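Local coordinates for assembly chaperone of ribosomal protein L4 (Acl4) (PDB 5TQB) that probably escorts newly made ribosomal protein L4 as its dedicated chaperone until the protein is assembled into the large ribosomal subunit, at residues 110-121 with 137-148. Numbering follows the deposited sequence.
Sequences ATVLRAQIQSLM and AIADKRRRLAET. With EDO (1,2-ethanediol), chain I.
L145 CD1 lies over one face of the R114 guanidinium, whose NH1 forms a salt bridge with E176. On the R142 guanidinium, I138 CG2 from the same helix covers one face, offset toward the rim, while M121 SE of the selenomethionine approaches NH2 obliquely at 3.3 Å. R144 holds E147 side-on, both oxygens near the guanidinium plane: NE reaches OE1 almost straight (174°) but from above the carboxylate plane, and NH2 meets OE2 on its syn side. E147 also accepts bonds from W184 NE1 and an ethanediol hydroxyl. An alanine here would probably leave the R144 guanidinium without its carboxylate and W184 NE1 without that acceptor. Helices 100-125 and 131-156 run antiparallel, their segments crossing at -159° with axes 9.5 Å apart at closest approach, as a helical hairpin in a helical chaperone predicted to carry a TPR motif. L145 is its knob, seated among A110, L113, R114 and I117; with CG anti to the backbone N (chi1 177°), it brings CD1 to 3.7 Å from A110 CB and CD2 to 3.8 Å from I117 CD1. Farther along, L120 CB meets I138 CG1 at 3.6 Å. K141, bent at chi2 and chi4, donates from NZ to Q116 OE1 at 2.7 Å, from above the amide carbonyl plane, and the same ammonium forms a salt bridge with E79.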
ATOM      1  N   ALA B 110      13.832  -2.109 -19.870  1.00 60.57           N
ATOM      2  CA  ALA B 110      14.719  -1.005 -19.533  1.00 63.77           C
ATOM      3  C   ALA B 110      15.129  -0.243 -20.794  1.00 64.82           C
ATOM      4  O   ALA B 110      15.190   0.988 -20.787  1.00 65.37           O
ATOM      5  CB  ALA B 110      15.946  -1.518 -18.797  1.00 64.35           C
ATOM      6  N   THR B 111      15.399  -0.977 -21.872  1.00 65.59           N
ATOM      7  CA  THR B 111      15.794  -0.371 -23.144  1.00 68.89           C
ATOM      8  C   THR B 111      14.722   0.592 -23.654  1.00 67.40           C
ATOM      9  O   THR B 111      15.029   1.713 -24.062  1.00 65.41           O
ATOM     10  CB  THR B 111      16.057  -1.441 -24.227  1.00 69.52           C
ATOM     11  OG1 THR B 111      17.116  -2.304 -23.803  1.00 70.98           O
ATOM     12  CG2 THR B 111      16.449  -0.798 -25.551  1.00 70.09           C
ATOM     13  N   VAL B 112      13.468   0.149 -23.628  1.00 66.38           N
ATOM     14  CA  VAL B 112      12.353   0.980 -24.068  1.00 65.58           C
ATOM     15  C   VAL B 112      12.239   2.218 -23.190  1.00 64.73           C
ATOM     16  O   VAL B 112      12.090   3.329 -23.693  1.00 66.07           O
ATOM     17  CB  VAL B 112      11.025   0.200 -24.032  1.00 63.52           C
ATOM     18  CG1 VAL B 112       9.847   1.105 -24.390  1.00 61.26           C
ATOM     19  CG2 VAL B 112      11.087  -0.985 -24.985  1.00 64.31           C
ATOM     20  N   LEU B 113      12.316   2.021 -21.878  1.00 63.25           N
ATOM     21  CA  LEU B 113      12.233   3.129 -20.929  1.00 64.74           C
ATOM     22  C   LEU B 113      13.341   4.160 -21.141  1.00 66.50           C
ATOM     23  O   LEU B 113      13.077   5.361 -21.150  1.00 69.40           O
ATOM     24  CB  LEU B 113      12.289   2.608 -19.490  1.00 64.27           C
ATOM     25  CG  LEU B 113      11.028   1.918 -18.970  1.00 63.80           C
ATOM     26  CD1 LEU B 113      11.323   1.169 -17.670  1.00 65.45           C
ATOM     27  CD2 LEU B 113       9.903   2.922 -18.773  1.00 60.71           C
ATOM     28  N   ARG B 114      14.577   3.698 -21.308  1.00 65.98           N
ATOM     29  CA  ARG B 114      15.704   4.611 -21.487  1.00 68.50           C
ATOM     30  C   ARG B 114      15.557   5.478 -22.735  1.00 70.07           C
ATOM     31  O   ARG B 114      15.931   6.653 -22.725  1.00 70.57           O
ATOM     32  CB  ARG B 114      17.022   3.842 -21.541  1.00 71.47           C
ATOM     33  CG  ARG B 114      17.811   3.911 -20.251  1.00 74.09           C
ATOM     34  CD  ARG B 114      19.158   3.253 -20.410  1.00 77.18           C
ATOM     35  NE  ARG B 114      19.050   1.801 -20.532  1.00 76.56           N
ATOM     36  CZ  ARG B 114      19.321   0.934 -19.562  1.00 72.46           C
ATOM     37  NH1 ARG B 114      19.729   1.351 -18.369  1.00 71.47           N
ATOM     38  NH2 ARG B 114      19.187  -0.364 -19.792  1.00 71.72           N
ATOM     39  N   ALA B 115      15.012   4.897 -23.801  1.00 69.80           N
ATOM     40  CA  ALA B 115      14.779   5.632 -25.043  1.00 70.04           C
ATOM     41  C   ALA B 115      13.689   6.689 -24.858  1.00 70.96           C
ATOM     42  O   ALA B 115      13.812   7.808 -25.348  1.00 70.54           O
ATOM     43  CB  ALA B 115      14.404   4.674 -26.159  1.00 68.78           C
ATOM     44  N   GLN B 116      12.629   6.326 -24.143  1.00 73.55           N
ATOM     45  CA  GLN B 116      11.537   7.254 -23.858  1.00 73.56           C
ATOM     46  C   GLN B 116      12.018   8.419 -22.996  1.00 73.96           C
ATOM     47  O   GLN B 116      11.675   9.574 -23.253  1.00 76.88           O
ATOM     48  CB  GLN B 116      10.395   6.525 -23.156  1.00 72.01           C
ATOM     49  CG  GLN B 116       9.652   5.549 -24.042  1.00 73.21           C
ATOM     50  CD  GLN B 116       8.590   4.783 -23.287  1.00 77.39           C
ATOM     51  OE1 GLN B 116       8.636   4.678 -22.061  1.00 78.93           O
ATOM     52  NE2 GLN B 116       7.622   4.245 -24.014  1.00 80.53           N
ATOM     53  N   ILE B 117      12.807   8.102 -21.973  1.00 71.84           N
ATOM     54  CA  ILE B 117      13.444   9.116 -21.136  1.00 71.59           C
ATOM     55  C   ILE B 117      14.249  10.084 -21.991  1.00 73.95           C
ATOM     56  O   ILE B 117      14.122  11.298 -21.853  1.00 74.00           O
ATOM     57  CB  ILE B 117      14.383   8.470 -20.094  1.00 69.30           C
ATOM     58  CG1 ILE B 117      13.564   7.733 -19.036  1.00 68.76           C
ATOM     59  CG2 ILE B 117      15.249   9.524 -19.406  1.00 68.51           C
ATOM     60  CD1 ILE B 117      14.370   6.801 -18.168  1.00 66.70           C
ATOM     61  N   GLN B 118      15.084   9.536 -22.868  1.00 79.05           N
ATOM     62  CA  GLN B 118      15.937  10.346 -23.735  1.00 84.77           C
ATOM     63  C   GLN B 118      15.111  11.195 -24.705  1.00 84.11           C
ATOM     64  O   GLN B 118      15.501  12.309 -25.051  1.00 81.87           O
ATOM     65  CB  GLN B 118      16.909   9.453 -24.516  1.00 87.25           C
ATOM     66  CG  GLN B 118      17.859  10.212 -25.445  1.00 92.73           C
ATOM     67  CD  GLN B 118      18.802  11.145 -24.700  1.00 96.54           C
ATOM     68  OE1 GLN B 118      19.418  10.762 -23.703  1.00 97.24           O
ATOM     69  NE2 GLN B 118      18.919  12.376 -25.185  1.00 98.49           N
ATOM     70  N   SER B 119      13.971  10.663 -25.138  1.00 85.27           N
ATOM     71  CA  SER B 119      13.086  11.383 -26.045  1.00 87.01           C
ATOM     72  C   SER B 119      12.394  12.545 -25.336  1.00 87.55           C
ATOM     73  O   SER B 119      12.238  13.621 -25.909  1.00 89.95           O
ATOM     74  CB  SER B 119      12.044  10.432 -26.633  1.00 87.97           C
ATOM     75  OG  SER B 119      11.032  11.147 -27.319  1.00 90.24           O
ATOM     76  N   LEU B 120      11.976  12.328 -24.092  1.00 84.58           N
ATOM     77  CA  LEU B 120      11.338  13.386 -23.315  1.00 82.94           C
ATOM     78  C   LEU B 120      12.311  14.531 -23.046  1.00 84.91           C
ATOM     79  O   LEU B 120      11.913  15.696 -23.000  1.00 85.82           O
ATOM     80  CB  LEU B 120      10.807  12.836 -21.991  1.00 80.59           C
ATOM     81  CG  LEU B 120       9.563  11.949 -22.083  1.00 77.46           C
ATOM     82  CD1 LEU B 120       9.320  11.228 -20.767  1.00 74.19           C
ATOM     83  CD2 LEU B 120       8.348  12.775 -22.472  1.00 78.02           C
HETATM   84  N   MSE B 121      13.586  14.193 -22.872  1.00 87.27           N
HETATM   85  CA  MSE B 121      14.621  15.192 -22.616  1.00 92.99           C
HETATM   86  C   MSE B 121      14.920  16.039 -23.849  1.00 99.72           C
HETATM   87  O   MSE B 121      15.228  17.226 -23.733  1.00101.84           O
HETATM   88  CB  MSE B 121      15.907  14.519 -22.131  1.00 92.56           C
HETATM   89  CG  MSE B 121      15.908  14.184 -20.648  1.00 92.01           C
HETATM   90 SE   MSE B 121      17.670  13.663 -19.998  1.00215.61          SE
HETATM   91  CE  MSE B 121      17.916  12.049 -21.061  1.00 92.32           C
ATOM     92  N   ALA B 137       6.960  13.759 -16.231  1.00 77.00           N
ATOM     93  CA  ALA B 137       6.925  12.550 -17.041  1.00 73.84           C
ATOM     94  C   ALA B 137       8.286  11.863 -17.018  1.00 69.33           C
ATOM     95  O   ALA B 137       8.366  10.638 -16.923  1.00 66.91           O
ATOM     96  CB  ALA B 137       6.521  12.883 -18.473  1.00 73.23           C
ATOM     97  N   ILE B 138       9.348  12.661 -17.113  1.00 68.93           N
ATOM     98  CA  ILE B 138      10.715  12.153 -17.032  1.00 69.67           C
ATOM     99  C   ILE B 138      10.955  11.485 -15.681  1.00 70.15           C
ATOM    100  O   ILE B 138      11.548  10.409 -15.606  1.00 68.80           O
ATOM    101  CB  ILE B 138      11.750  13.282 -17.238  1.00 70.78           C
ATOM    102  CG1 ILE B 138      11.731  13.757 -18.689  1.00 73.31           C
ATOM    103  CG2 ILE B 138      13.166  12.808 -16.898  1.00 72.89           C
ATOM    104  CD1 ILE B 138      12.444  15.073 -18.914  1.00 75.90           C
ATOM    105  N   ALA B 139      10.493  12.133 -14.617  1.00 72.15           N
ATOM    106  CA  ALA B 139      10.651  11.610 -13.267  1.00 72.68           C
ATOM    107  C   ALA B 139       9.969  10.252 -13.135  1.00 73.98           C
ATOM    108  O   ALA B 139      10.573   9.291 -12.655  1.00 75.87           O
ATOM    109  CB  ALA B 139      10.083  12.592 -12.258  1.00 72.45           C
ATOM    110  N   ASP B 140       8.714  10.184 -13.573  1.00 73.40           N
ATOM    111  CA  ASP B 140       7.948   8.943 -13.556  1.00 72.14           C
ATOM    112  C   ASP B 140       8.694   7.841 -14.286  1.00 66.03           C
ATOM    113  O   ASP B 140       8.815   6.726 -13.789  1.00 63.54           O
ATOM    114  CB  ASP B 140       6.584   9.147 -14.223  1.00 80.32           C
ATOM    115  CG  ASP B 140       5.575   9.810 -13.305  1.00 90.01           C
ATOM    116  OD1 ASP B 140       5.486   9.406 -12.126  1.00 92.15           O
ATOM    117  OD2 ASP B 140       4.864  10.729 -13.770  1.00 94.91           O
ATOM    118  N   LYS B 141       9.189   8.164 -15.476  1.00 65.74           N
ATOM    119  CA  LYS B 141       9.879   7.186 -16.306  1.00 65.39           C
ATOM    120  C   LYS B 141      11.189   6.709 -15.670  1.00 62.39           C
ATOM    121  O   LYS B 141      11.505   5.524 -15.721  1.00 60.22           O
ATOM    122  CB  LYS B 141      10.162   7.764 -17.692  1.00 67.33           C
ATOM    123  CG  LYS B 141       9.349   7.130 -18.802  1.00 71.00           C
ATOM    124  CD  LYS B 141       7.875   7.447 -18.658  1.00 74.61           C
ATOM    125  CE  LYS B 141       7.080   6.959 -19.860  1.00 75.99           C
ATOM    126  NZ  LYS B 141       7.124   5.478 -20.005  1.00 75.53           N
ATOM    127  N   ARG B 142      11.950   7.634 -15.091  1.00 61.77           N
ATOM    128  CA  ARG B 142      13.215   7.295 -14.446  1.00 64.91           C
ATOM    129  C   ARG B 142      12.990   6.406 -13.227  1.00 64.82           C
ATOM    130  O   ARG B 142      13.813   5.539 -12.918  1.00 63.62           O
ATOM    131  CB  ARG B 142      13.970   8.561 -14.033  1.00 66.36           C
ATOM    132  CG  ARG B 142      14.703   9.240 -15.175  1.00 69.38           C
ATOM    133  CD  ARG B 142      15.345  10.548 -14.737  1.00 70.61           C
ATOM    134  NE  ARG B 142      16.154  11.134 -15.802  1.00 72.11           N
ATOM    135  CZ  ARG B 142      16.533  12.408 -15.846  1.00 76.11           C
ATOM    136  NH1 ARG B 142      16.174  13.251 -14.886  1.00 78.52           N
ATOM    137  NH2 ARG B 142      17.267  12.844 -16.857  1.00 77.52           N
ATOM    138  N   ARG B 143      11.874   6.623 -12.539  1.00 63.75           N
ATOM    139  CA  ARG B 143      11.542   5.819 -11.369  1.00 64.21           C
ATOM    140  C   ARG B 143      11.162   4.400 -11.772  1.00 62.59           C
ATOM    141  O   ARG B 143      11.562   3.443 -11.110  1.00 62.74           O
ATOM    142  CB  ARG B 143      10.424   6.474 -10.565  1.00 65.80           C
ATOM    143  CG  ARG B 143      10.884   7.713  -9.833  1.00 70.02           C
ATOM    144  CD  ARG B 143       9.721   8.541  -9.341  1.00 72.50           C
ATOM    145  NE  ARG B 143      10.178   9.793  -8.751  1.00 77.02           N
ATOM    146  CZ  ARG B 143       9.373  10.774  -8.366  1.00 78.70           C
ATOM    147  NH1 ARG B 143       8.061  10.651  -8.514  1.00 76.36           N
ATOM    148  NH2 ARG B 143       9.880  11.877  -7.837  1.00 82.55           N
ATOM    149  N   ARG B 144      10.409   4.263 -12.861  1.00 58.38           N
ATOM    150  CA  ARG B 144      10.056   2.941 -13.374  1.00 58.38           C
ATOM    151  C   ARG B 144      11.317   2.201 -13.809  1.00 56.67           C
ATOM    152  O   ARG B 144      11.434   0.986 -13.623  1.00 52.02           O
ATOM    153  CB  ARG B 144       9.089   3.044 -14.562  1.00 61.43           C
ATOM    154  CG  ARG B 144       7.706   3.620 -14.239  1.00 62.83           C
ATOM    155  CD  ARG B 144       6.918   2.779 -13.232  1.00 62.33           C
ATOM    156  NE  ARG B 144       7.188   3.173 -11.849  1.00 62.21           N
ATOM    157  CZ  ARG B 144       6.765   4.303 -11.286  1.00 64.24           C
ATOM    158  NH1 ARG B 144       6.049   5.185 -11.985  1.00 64.52           N
ATOM    159  NH2 ARG B 144       7.068   4.563 -10.021  1.00 62.40           N
ATOM    160  N   LEU B 145      12.252   2.939 -14.405  1.00 61.77           N
ATOM    161  CA  LEU B 145      13.523   2.368 -14.832  1.00 63.28           C
ATOM    162  C   LEU B 145      14.339   1.935 -13.624  1.00 64.58           C
ATOM    163  O   LEU B 145      14.901   0.842 -13.612  1.00 67.18           O
ATOM    164  CB  LEU B 145      14.327   3.372 -15.658  1.00 65.24           C
ATOM    165  CG  LEU B 145      15.723   2.894 -16.089  1.00 65.92           C
ATOM    166  CD1 LEU B 145      15.635   1.639 -16.944  1.00 63.44           C
ATOM    167  CD2 LEU B 145      16.467   3.989 -16.836  1.00 68.25           C
ATOM    168  N   ALA B 146      14.404   2.797 -12.613  1.00 62.72           N
ATOM    169  CA  ALA B 146      15.153   2.503 -11.396  1.00 62.99           C
ATOM    170  C   ALA B 146      14.610   1.242 -10.737  1.00 63.87           C
ATOM    171  O   ALA B 146      15.371   0.376 -10.287  1.00 64.04           O
ATOM    172  CB  ALA B 146      15.074   3.671 -10.440  1.00 63.30           C
ATOM    173  N   GLU B 147      13.286   1.140 -10.694  1.00 61.36           N
ATOM    174  CA  GLU B 147      12.622  -0.030 -10.141  1.00 57.51           C
ATOM    175  C   GLU B 147      12.921  -1.279 -10.970  1.00 54.94           C
ATOM    176  O   GLU B 147      12.963  -2.384 -10.440  1.00 52.34           O
ATOM    177  CB  GLU B 147      11.112   0.205 -10.066  1.00 52.48           C
ATOM    178  CG  GLU B 147      10.689   1.235  -9.019  1.00 55.77           C
ATOM    179  CD  GLU B 147       9.315   1.857  -9.311  1.00 58.84           C
ATOM    180  OE1 GLU B 147       8.567   1.309 -10.150  1.00 55.21           O
ATOM    181  OE2 GLU B 147       8.986   2.900  -8.702  1.00 60.36           O
ATOM    182  N   THR B 148      13.130  -1.098 -12.272  1.00 56.02           N
ATOM    183  CA  THR B 148      13.434  -2.216 -13.161  1.00 53.78           C
ATOM    184  C   THR B 148      14.840  -2.739 -12.883  1.00 56.73           C
ATOM    185  O   THR B 148      15.078  -3.950 -12.874  1.00 56.41           O
ATOM    186  CB  THR B 148      13.320  -1.802 -14.641  1.00 52.24           C
ATOM    187  OG1 THR B 148      11.967  -1.419 -14.931  1.00 57.73           O
ATOM    188  CG2 THR B 148      13.715  -2.944 -15.560  1.00 50.63           C
TER
HETATM  189  C1  EDO I 405       5.570   1.010  -8.816  1.00 96.37           C
HETATM  190  O1  EDO I 405       6.205   1.273  -7.582  1.00 95.15           O
HETATM  191  C2  EDO I 405       5.693  -0.463  -9.130  1.00 98.32           C
HETATM  192  O2  EDO I 405       6.993  -0.892  -8.793  1.00100.82           O